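Local coordinates for DUF3828 domain-containing protein (Bacteroides thetaiotaomicron, PDB 3KZT) that is of unknown function, belongs to the DUF3828 domain proteins and is probably made as a lipoprotein, with helices packed against an antiparallel sheet, at residues S55-Q58 / K59-K63; I66-V69 / D70-I73; D77-P80 / I81-A84; V127-D131 / G132-I136. All blocks are in the same frame, centred on the assembly; numbering follows the deposited sequence. Where two conformers were deposited one is given.

Overall arrangement
The four contacts follow in series along the chain. Contact 1 is the last turn of helix 47-60 with the linker into helix 63-75, contact 2 lies within helix 63-75, contact 3 in the loop before strand 96-101, and contact 4 closes the hairpin of strands 119-130 and 133-139. Contact 2 touches contacts 1 and 3, with centres about 12 and 10 Å away, and Ile-81 of contact 3 also packs on Lys-57 and Leu-61 of contact 1. Contact 4 meets contact 1 where Phe-60 and Thr-62 probably hydrogen-bond to Ile-136, tying helix end and linker to edge strand 133-139 of the four-stranded sheet; its centre lies about 23 Å from that of contact 3, across the chain's centre.

Contact 1 (S55-Q58 / K59-K63); sequences SIKQ and KFLTK
The carbonyl oxygen of Ile-56 receives two backbone N-H groups: a nearly straight bond from Phe-60 N at 2.9 Å and a weak one from Lys-59 N. Lys-59 N gives its better bond to Ser-55 O, at 3.0 Å, so its hydrogen is shared between two carbonyls as the helix nears its end. Leu-61 N still reaches Lys-57 O, at 3.0 Å, yet Leu-61 is the first residue to leave helical backbone angles, and its extended conformation turns the chain toward Thr-62, the N-cap of the next helix.

The side chains continue this i to i+4 pairing. Ile-56 has CG2 opposite its backbone N across the CA-CB bond, which directs that methyl to CD2 of Phe-60 at 3.8 Å. The same ring edge passes near Ile-56 O, and CG of Lys-59 lies 4.0 Å above one ring face, offset toward the rim. Leu-61 sets CD1 against Lys-57 CG at 3.9 Å, using the aliphatic part of the lysine. This buried place calls for a branched, apolar residue, for Leu-61 also meets Ile-66 and Ile-136. Replacing Leu-61 with an alanine would probably open a gap beside the methylenes of Lys-57 and lose packing between the two helices and the outer strand.

Ile-56 and Phe-60 continue the apolar surface onto helix 13-41, at Phe-34 and Met-30, while Ser-55 returns its hydroxyl to Ala-51 O. The turn's N-H groups are spent on carbonyls one turn back, while the backbone of Phe-60 and Thr-62 pairs with Ile-136: polar main chain bonds the sheet, apolar side chains mainly pack on helices.

Contact 2 (I66-V69 / D70-I73); sequences IEKV and DRLI
The guanidinium of Arg-71 is met obliquely by the aliphatic chain of Lys-68, whose CG comes within 3.7 Å of NH2. The carboxylate of Asp-70 is held at its OD1 by a water that donates to it at 2.6 Å and also to Ile-66 O at 2.9 Å, bridging side chain and backbone one turn apart.

Lys-68 extends from CG anti to the backbone N (chi1 171°) and runs alongside Leu-72, pointing the same way, with CG 4.1 Å from Leu-72 CD1. Its long methylene chain can thus be buried while its ammonium reaches Asp-138 in a salt bridge and the carbonyls of Ile-139 and Thr-140. Arg-71 bends at chi3 and pairs with Glu-142. The two cations, 5.2 Å apart from Lys-68 NZ to Arg-71 NH2, are thus each probably offset by an acid near the C-terminus.

On another side of the helix, Val-69 CG1 lies 3.8 Å from Ile-73 CD1, and both residues, with Leu-72, pack on Pro-80. Beta-branched and leucine side chains are the natural choice for that apolar surface, whereas Glu-67 and Asp-70 lie on exposed positions. Backbone bonds run from Asp-70, Arg-71, Leu-72 and Ile-73 to the residues four earlier, the last at 2.8 Å from Ile-73 N to Val-69 O. These bonds make it regular alpha-helix, and the split between the apolar side on Pro-80 and the charged, exposed side makes it amphipathic.

Contact 3 (D77-P80 / I81-A84); sequences DADP and IIRA. With SO4 (sulfate ion), chain F.
A trans first torsion (chi1 -170°) swings the carboxylate of Asp-79 forward along the chain, bringing OD1 to Ile-81 N, which approaches from above the carboxylate plane at 3.1 Å and closes an Asx turn. The loop itself closes as a G1 beta bulge, in which Arg-83 and Ala-84 both face Asp-79. Asp-79 N bonds Ala-84 O at 2.8 Å, and Asp-79 O takes weak bonds from both Arg-83 N and Ala-84 N. Arg-83 takes the positive phi (52°) of the position where a G1 bulge usually has glycine.

Aspartate has a second oxygen to spend: OD2 bonds the hydroxyl of Tyr-38 on helix 13-41. With a leucine at Asp-79, Ile-81 N and Tyr-38 OH would probably each lose their acceptor, and the turn would be less firmly fixed. Ile-82 crosses the aspartate at about a right angle, CG1 lying 3.7 Å from Asp-79 CB, while Ile-81 packs on Phe-34 and Tyr-38.

A water joins Pro-80 O to Arg-83 NE. Beyond it a sulfate, probably from the crystallisation liquor, lies at the guanidinium's edge, in its plane. NH2 also bonds Thr-140; toward the sulfate, Arg-83 NH1 donates to O2 at 2.9 Å and NH2 to O1 at 2.8 Å.

Contact 4 (V127-D131 / G132-I136); sequences VVNVD and GQYLI
Asn-129 meets both the turn and the opposite strand through its side chain. From CB the chain leaves on the far side from its own N-H (chi1 -168°), CG passes 3.9 Å from Gln-133 O, and the amide then splits its two ends between different partners. OD1 accepts a hydrogen bond from Gly-132 N, in the carbonyl plane, at 2.9 Å. ND2 lies 3.2 Å above one face of the Tyr-134 ring, offset toward the rim near CE1 and CZ, with the amide and ring planes 74° apart. A water accepts from ND2 and donates to Gly-132 O, so asparagine serves here by carrying an acceptor and a donor on one short stem.

The two strands form a beta hairpin closed by a type I' turn from Val-130 to Gln-133. Both middle residues have positive phi, and at Gly-132 (phi 92°) a CB would be jammed against Asp-131 O, which calls for glycine. Val-130 and Gln-133 make a hydrogen-bonded pair at the turn, with Val-130 N to Gln-133 O at 2.8 Å. Val-128 and Leu-135 form the next such pair; the bond from Val-128 N to Leu-135 O is also 2.8 Å and nearly straight.

On the face of Asn-129 and Tyr-134, Val-127 CG1 reaches the ring edge at CD1, 3.7 Å away, and both Val-127 and Tyr-134 pack against Met-30 of helix 13-41. The tyrosine, apolar in its ring and polar at its end, goes on to hydrogen-bond Glu-26 through its hydroxyl. On the other face Val-128 CG1 touches Leu-135 CB at 4.0 Å, and Val-130 CG2 approaches Leu-135 CD1 at 4.3 Å.

Contact 1 (S55-Q58 / K59-K63)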
loop_
_atom_site.group_PDB
_atom_site.type_symbol
_atom_site.label_atom_id
_atom_site.label_comp_id
_atom_site.label_asym_id
_atom_site.label_seq_id
_atom_site.Cartn_x
_atom_site.Cartn_y
_atom_site.Cartn_z
ATOM N N SER A 55 13.947 0.831 -7.288
ATOM C CA SER A 55 13.739 2.321 -7.162
ATOM C C SER A 55 13.398 2.740 -5.732
ATOM O O SER A 55 13.957 3.704 -5.215
ATOM C CB SER A 55 12.605 2.817 -8.074
ATOM O OG SER A 55 12.854 2.543 -9.433
ATOM N N ILE A 56 12.488 1.994 -5.109
ATOM C CA ILE A 56 12.070 2.236 -3.723
ATOM C C ILE A 56 13.235 1.998 -2.740
ATOM O O ILE A 56 13.437 2.800 -1.820
ATOM C CB ILE A 56 10.835 1.371 -3.351
ATOM C CG1 ILE A 56 9.601 1.848 -4.133
ATOM C CG2 ILE A 56 10.531 1.456 -1.863
ATOM C CD1 ILE A 56 8.522 0.811 -4.214
ATOM N N LYS A 57 14.001 0.919 -2.955
ATOM C CA LYS A 57 15.216 0.642 -2.144
ATOM C C LYS A 57 16.279 1.737 -2.315
ATOM O O LYS A 57 16.925 2.123 -1.343
ATOM C CB LYS A 57 15.811 -0.747 -2.468
ATOM C CG LYS A 57 14.950 -1.902 -1.981
ATOM C CD LYS A 57 15.252 -3.225 -2.707
ATOM C CE LYS A 57 16.577 -3.841 -2.304
ATOM N NZ LYS A 57 16.874 -5.099 -3.094
ATOM N N GLN A 58 16.436 2.245 -3.538
ATOM C CA GLN A 58 17.362 3.386 -3.806
ATOM C C GLN A 58 16.910 4.675 -3.048
ATOM O O GLN A 58 17.763 5.437 -2.564
ATOM C CB GLN A 58 17.475 3.666 -5.324
ATOM C CG GLN A 58 18.061 2.475 -6.186
ATOM C CD GLN A 58 19.562 2.473 -6.370
ATOM O OE1 GLN A 58 20.315 3.149 -5.644
ATOM N NE2 GLN A 58 20.022 1.683 -7.345
ATOM N N LYS A 59 15.581 4.871 -2.928
ATOM C CA LYS A 59 15.015 6.043 -2.239
ATOM C C LYS A 59 15.133 5.948 -0.716
ATOM O O LYS A 59 15.657 6.873 -0.069
ATOM C CB LYS A 59 13.531 6.240 -2.630
ATOM C CG LYS A 59 12.844 7.451 -1.946
ATOM C CD LYS A 59 11.553 7.855 -2.642
ATOM C CE LYS A 59 10.910 9.052 -1.942
ATOM N NZ LYS A 59 11.816 10.236 -1.914
ATOM N N PHE A 60 14.634 4.843 -0.154
ATOM C CA PHE A 60 14.545 4.661 1.308
ATOM C C PHE A 60 15.753 4.064 2.058
ATOM O O PHE A 60 15.885 4.307 3.260
ATOM C CB PHE A 60 13.282 3.866 1.644
ATOM C CG PHE A 60 12.002 4.633 1.421
ATOM C CD1 PHE A 60 11.525 5.509 2.401
ATOM C CD2 PHE A 60 11.260 4.472 0.254
ATOM C CE1 PHE A 60 10.340 6.223 2.213
ATOM C CE2 PHE A 60 10.071 5.181 0.060
ATOM C CZ PHE A 60 9.611 6.055 1.043
ATOM N N LEU A 61 16.615 3.299 1.368
ATOM C CA LEU A 61 17.781 2.629 2.003
ATOM C C LEU A 61 19.108 3.282 1.597
ATOM O O LEU A 61 19.222 3.817 0.488
ATOM C CB LEU A 61 17.814 1.136 1.629
ATOM C CG LEU A 61 16.494 0.346 1.672
ATOM C CD1 LEU A 61 16.755 -1.127 1.350
ATOM C CD2 LEU A 61 15.788 0.463 2.982
ATOM N N THR A 62 20.115 3.222 2.484
ATOM C CA THR A 62 21.464 3.749 2.165
ATOM C C THR A 62 22.185 2.801 1.191
ATOM O O THR A 62 21.780 1.640 1.029
ATOM C CB THR A 62 22.370 3.937 3.439
ATOM O OG1 THR A 62 22.631 2.672 4.051
ATOM C CG2 THR A 62 21.726 4.884 4.453
ATOM N N LYS A 63 23.242 3.314 0.544
ATOM C CA LYS A 63 24.105 2.520 -0.370
ATOM C C LYS A 63 24.715 1.284 0.324
ATOM O O LYS A 63 24.810 0.213 -0.287
ATOM C CB LYS A 63 25.234 3.398 -0.948
#

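Contact 2 (I66-V69 / D70-I73)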
loop_
_atom_site.group_PDB
_atom_site.type_symbol
_atom_site.label_atom_id
_atom_site.label_comp_id
_atom_site.label_asym_id
_atom_site.label_seq_id
_atom_site.Cartn_x
_atom_site.Cartn_y
_atom_site.Cartn_z
ATOM N N ILE A 66 21.786 -1.453 0.929
ATOM C CA ILE A 66 21.430 -2.065 -0.385
ATOM C C ILE A 66 22.448 -3.167 -0.784
ATOM O O ILE A 66 22.055 -4.229 -1.285
ATOM C CB ILE A 66 21.329 -0.982 -1.515
ATOM C CG1 ILE A 66 20.098 -0.096 -1.307
ATOM C CG2 ILE A 66 21.221 -1.627 -2.899
ATOM C CD1 ILE A 66 20.099 1.158 -2.191
ATOM N N GLU A 67 23.736 -2.897 -0.547
ATOM C CA GLU A 67 24.812 -3.896 -0.734
ATOM C C GLU A 67 24.683 -5.077 0.242
ATOM O O GLU A 67 24.891 -6.217 -0.152
ATOM C CB GLU A 67 26.197 -3.251 -0.590
ATOM C CG GLU A 67 26.595 -2.363 -1.782
ATOM C CD GLU A 67 28.004 -1.744 -1.648
ATOM O OE1 GLU A 67 28.476 -1.518 -0.505
ATOM O OE2 GLU A 67 28.632 -1.475 -2.701
ATOM N N LYS A 68 24.360 -4.790 1.510
ATOM C CA LYS A 68 24.081 -5.848 2.519
ATOM C C LYS A 68 22.832 -6.702 2.142
ATOM O O LYS A 68 22.803 -7.905 2.426
ATOM C CB LYS A 68 23.939 -5.241 3.945
ATOM C CG LYS A 68 23.435 -6.227 5.032
ATOM C CD LYS A 68 23.581 -5.693 6.443
ATOM C CE LYS A 68 23.017 -6.725 7.443
ATOM N NZ LYS A 68 23.073 -6.306 8.875
ATOM N N VAL A 69 21.819 -6.071 1.530
ATOM C CA VAL A 69 20.621 -6.789 1.050
ATOM C C VAL A 69 20.983 -7.750 -0.098
ATOM O O VAL A 69 20.451 -8.856 -0.151
ATOM C CB VAL A 69 19.464 -5.806 0.656
ATOM C CG1 VAL A 69 18.302 -6.548 -0.025
ATOM C CG2 VAL A 69 18.960 -5.079 1.893
ATOM N N ASP A 70 21.898 -7.335 -0.987
ATOM C CA ASP A 70 22.414 -8.218 -2.055
ATOM C C ASP A 70 23.154 -9.430 -1.489
ATOM O O ASP A 70 22.969 -10.543 -2.005
ATOM C CB ASP A 70 23.337 -7.459 -3.029
ATOM C CG ASP A 70 22.596 -6.443 -3.887
ATOM O OD1 ASP A 70 21.350 -6.365 -3.825
ATOM O OD2 ASP A 70 23.278 -5.711 -4.635
ATOM N N ARG A 71 23.990 -9.215 -0.452
ATOM C CA ARG A 71 24.696 -10.322 0.253
ATOM C C ARG A 71 23.700 -11.309 0.852
ATOM O O ARG A 71 23.862 -12.528 0.720
ATOM C CB ARG A 71 25.600 -9.805 1.400
ATOM C CG ARG A 71 26.911 -9.208 0.981
ATOM C CD ARG A 71 27.867 -9.118 2.182
ATOM N NE ARG A 71 27.224 -8.558 3.378
ATOM C CZ ARG A 71 26.770 -9.291 4.395
ATOM N NH1 ARG A 71 26.885 -10.608 4.370
ATOM N NH2 ARG A 71 26.203 -8.704 5.434
ATOM N N LEU A 72 22.676 -10.775 1.528
ATOM C CA LEU A 72 21.621 -11.612 2.145
ATOM C C LEU A 72 20.732 -12.324 1.091
ATOM O O LEU A 72 20.314 -13.460 1.322
ATOM C CB LEU A 72 20.776 -10.795 3.129
ATOM C CG LEU A 72 21.518 -10.321 4.391
ATOM C CD1 LEU A 72 20.725 -9.250 5.104
ATOM C CD2 LEU A 72 21.818 -11.468 5.333
ATOM N N ILE A 73 20.450 -11.648 -0.043
ATOM C CA ILE A 73 19.761 -12.278 -1.210
ATOM C C ILE A 73 20.590 -13.458 -1.734
ATOM O O ILE A 73 20.036 -14.476 -2.066
ATOM C CB ILE A 73 19.509 -11.255 -2.384
ATOM C CG1 ILE A 73 18.348 -10.319 -2.059
ATOM C CG2 ILE A 73 19.179 -11.982 -3.709
ATOM C CD1 ILE A 73 18.350 -9.060 -2.897
HETATM O O HOH W 1 19.545 -4.908 -2.666
#

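Contact 3 (D77-P80 / I81-A84)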
loop_
_atom_site.group_PDB
_atom_site.type_symbol
_atom_site.label_atom_id
_atom_site.label_comp_id
_atom_site.label_asym_id
_atom_site.label_seq_id
_atom_site.Cartn_x
_atom_site.Cartn_y
_atom_site.Cartn_z
ATOM N N ASP A 77 17.632 -17.482 0.282
ATOM C CA ASP A 77 16.923 -17.546 -1.011
ATOM C C ASP A 77 15.590 -16.870 -0.749
ATOM O O ASP A 77 14.533 -17.401 -1.045
ATOM C CB ASP A 77 16.782 -19.012 -1.486
ATOM C CG ASP A 77 18.109 -19.597 -2.000
ATOM O OD1 ASP A 77 18.716 -18.997 -2.916
ATOM O OD2 ASP A 77 18.531 -20.666 -1.507
ATOM N N ALA A 78 15.676 -15.672 -0.170
ATOM C CA ALA A 78 14.515 -14.917 0.251
ATOM C C ALA A 78 14.871 -13.445 0.289
ATOM O O ALA A 78 16.048 -13.081 0.334
ATOM C CB ALA A 78 14.056 -15.393 1.615
ATOM N N ASP A 79 13.846 -12.605 0.240
ATOM C CA ASP A 79 14.022 -11.171 0.303
ATOM C C ASP A 79 14.248 -10.836 1.805
ATOM O O ASP A 79 13.341 -11.032 2.608
ATOM C CB ASP A 79 12.772 -10.470 -0.248
ATOM C CG ASP A 79 12.959 -8.977 -0.436
ATOM O OD1 ASP A 79 13.797 -8.363 0.244
ATOM O OD2 ASP A 79 12.244 -8.417 -1.276
ATOM N N PRO A 80 15.463 -10.346 2.179
ATOM C CA PRO A 80 15.695 -10.004 3.600
ATOM C C PRO A 80 14.823 -8.826 4.178
ATOM O O PRO A 80 14.650 -8.748 5.410
ATOM C CB PRO A 80 17.186 -9.628 3.618
ATOM C CG PRO A 80 17.450 -9.154 2.264
ATOM C CD PRO A 80 16.662 -10.040 1.371
ATOM N N ILE A 81 14.298 -7.948 3.292
ATOM C CA ILE A 81 13.444 -6.825 3.710
ATOM C C ILE A 81 12.127 -7.349 4.316
ATOM O O ILE A 81 11.704 -6.877 5.363
ATOM C CB ILE A 81 13.138 -5.850 2.525
ATOM C CG1 ILE A 81 14.427 -5.161 2.025
ATOM C CG2 ILE A 81 12.128 -4.757 2.965
ATOM C CD1 ILE A 81 14.240 -4.383 0.738
ATOM N N ILE A 82 11.513 -8.342 3.647
ATOM C CA ILE A 82 10.242 -9.001 4.112
ATOM C C ILE A 82 10.430 -10.404 4.765
ATOM O O ILE A 82 9.457 -10.963 5.313
ATOM C CB ILE A 82 9.154 -9.100 2.957
ATOM C CG1 ILE A 82 9.661 -9.875 1.725
ATOM C CG2 ILE A 82 8.713 -7.707 2.526
ATOM C CD1 ILE A 82 8.591 -10.213 0.711
ATOM N N ARG A 83 11.662 -10.953 4.721
ATOM C CA ARG A 83 11.967 -12.331 5.194
ATOM C C ARG A 83 11.009 -13.344 4.558
ATOM O O ARG A 83 10.365 -14.151 5.248
ATOM C CB ARG A 83 11.968 -12.409 6.726
ATOM C CG ARG A 83 13.057 -11.606 7.345
ATOM C CD ARG A 83 13.056 -11.746 8.830
ATOM N NE ARG A 83 14.201 -11.052 9.426
ATOM C CZ ARG A 83 14.547 -11.090 10.723
ATOM N NH1 ARG A 83 13.834 -11.796 11.625
ATOM N NH2 ARG A 83 15.627 -10.408 11.134
ATOM N N ALA A 84 10.903 -13.257 3.235
ATOM C CA ALA A 84 9.997 -14.085 2.455
ATOM C C ALA A 84 10.380 -13.968 0.990
ATOM O O ALA A 84 11.151 -13.076 0.624
ATOM C CB ALA A 84 8.578 -13.635 2.655
HETATM S S SO4 F . 16.480 -10.895 14.350
HETATM O O1 SO4 F . 17.279 -10.091 13.422
HETATM O O2 SO4 F . 15.062 -10.793 14.021
HETATM O O3 SO4 F . 16.690 -10.409 15.714
HETATM O O4 SO4 F . 16.896 -12.295 14.259
HETATM O O HOH W 2 15.954 -9.810 7.409
#

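Contact 4 (V127-D131 / G132-I136)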
loop_
_atom_site.group_PDB
_atom_site.type_symbol
_atom_site.label_atom_id
_atom_site.label_comp_id
_atom_site.label_asym_id
_atom_site.label_seq_id
_atom_site.Cartn_x
_atom_site.Cartn_y
_atom_site.Cartn_z
ATOM N N VAL A 127 17.647 3.334 11.605
ATOM C CA VAL A 127 17.334 4.570 10.863
ATOM C C VAL A 127 18.412 5.639 11.067
ATOM O O VAL A 127 18.875 5.830 12.184
ATOM C CB VAL A 127 15.954 5.161 11.331
ATOM C CG1 VAL A 127 15.705 6.562 10.720
ATOM C CG2 VAL A 127 14.825 4.219 10.964
ATOM N N VAL A 128 18.796 6.329 9.982
ATOM C CA VAL A 128 19.729 7.476 10.035
ATOM C C VAL A 128 18.971 8.702 9.495
ATOM O O VAL A 128 18.081 8.551 8.644
ATOM C CB VAL A 128 21.036 7.221 9.198
ATOM C CG1 VAL A 128 20.726 7.058 7.686
ATOM C CG2 VAL A 128 22.049 8.341 9.417
ATOM N N ASN A 129 19.283 9.885 10.027
ATOM C CA ASN A 129 18.737 11.153 9.518
ATOM C C ASN A 129 19.871 11.866 8.788
ATOM O O ASN A 129 20.898 12.131 9.383
ATOM C CB ASN A 129 18.178 12.024 10.640
ATOM C CG ASN A 129 17.342 13.225 10.107
ATOM O OD1 ASN A 129 17.825 14.053 9.341
ATOM N ND2 ASN A 129 16.100 13.313 10.547
ATOM N N VAL A 130 19.669 12.135 7.494
ATOM C CA VAL A 130 20.618 12.889 6.663
ATOM C C VAL A 130 19.896 14.164 6.205
ATOM O O VAL A 130 18.955 14.078 5.410
ATOM C CB VAL A 130 21.084 12.061 5.431
ATOM C CG1 VAL A 130 22.109 12.844 4.626
ATOM C CG2 VAL A 130 21.666 10.742 5.876
ATOM N N ASP A 131 20.322 15.325 6.750
ATOM C CA ASP A 131 19.783 16.682 6.401
ATOM C C ASP A 131 18.228 16.778 6.401
ATOM O O ASP A 131 17.623 17.332 5.484
ATOM C CB ASP A 131 20.379 17.148 5.062
ATOM C CG ASP A 131 21.889 17.293 5.117
ATOM O OD1 ASP A 131 22.385 18.118 5.917
ATOM O OD2 ASP A 131 22.584 16.597 4.345
ATOM N N GLY A 132 17.613 16.194 7.427
ATOM C CA GLY A 132 16.152 16.154 7.562
ATOM C C GLY A 132 15.433 14.941 6.986
ATOM O O GLY A 132 14.281 14.712 7.342
ATOM N N GLN A 133 16.097 14.173 6.096
ATOM C CA GLN A 133 15.516 12.957 5.477
ATOM C C GLN A 133 15.875 11.719 6.282
ATOM O O GLN A 133 17.044 11.511 6.578
ATOM C CB GLN A 133 16.065 12.753 4.052
ATOM C CG GLN A 133 15.665 13.821 3.055
ATOM C CD GLN A 133 14.207 13.743 2.694
ATOM O OE1 GLN A 133 13.414 14.608 3.091
ATOM N NE2 GLN A 133 13.820 12.681 1.974
ATOM N N TYR A 134 14.867 10.900 6.610
ATOM C CA TYR A 134 15.069 9.624 7.313
ATOM C C TYR A 134 15.314 8.499 6.292
ATOM O O TYR A 134 14.633 8.426 5.274
ATOM C CB TYR A 134 13.866 9.280 8.185
ATOM C CG TYR A 134 13.674 10.224 9.342
ATOM C CD1 TYR A 134 14.395 10.054 10.524
ATOM C CD2 TYR A 134 12.768 11.293 9.265
ATOM C CE1 TYR A 134 14.216 10.902 11.606
ATOM C CE2 TYR A 134 12.588 12.158 10.348
ATOM C CZ TYR A 134 13.322 11.947 11.517
ATOM O OH TYR A 134 13.174 12.763 12.591
ATOM N N LEU A 135 16.305 7.655 6.576
ATOM C CA LEU A 135 16.693 6.530 5.710
ATOM C C LEU A 135 17.015 5.344 6.587
ATOM O O LEU A 135 17.469 5.527 7.707
ATOM C CB LEU A 135 17.931 6.890 4.883
ATOM C CG LEU A 135 17.808 8.028 3.868
ATOM C CD1 LEU A 135 19.165 8.404 3.324
ATOM C CD2 LEU A 135 16.876 7.628 2.746
ATOM N N ILE A 136 16.763 4.128 6.083
ATOM C CA ILE A 136 17.099 2.910 6.805
ATOM C C ILE A 136 18.555 2.602 6.419
ATOM O O ILE A 136 18.851 2.481 5.240
ATOM C CB ILE A 136 16.160 1.728 6.440
ATOM C CG1 ILE A 136 14.699 2.053 6.825
ATOM C CG2 ILE A 136 16.582 0.496 7.162
ATOM C CD1 ILE A 136 13.680 1.042 6.356
HETATM O O HOH W 3 13.909 15.452 10.025
#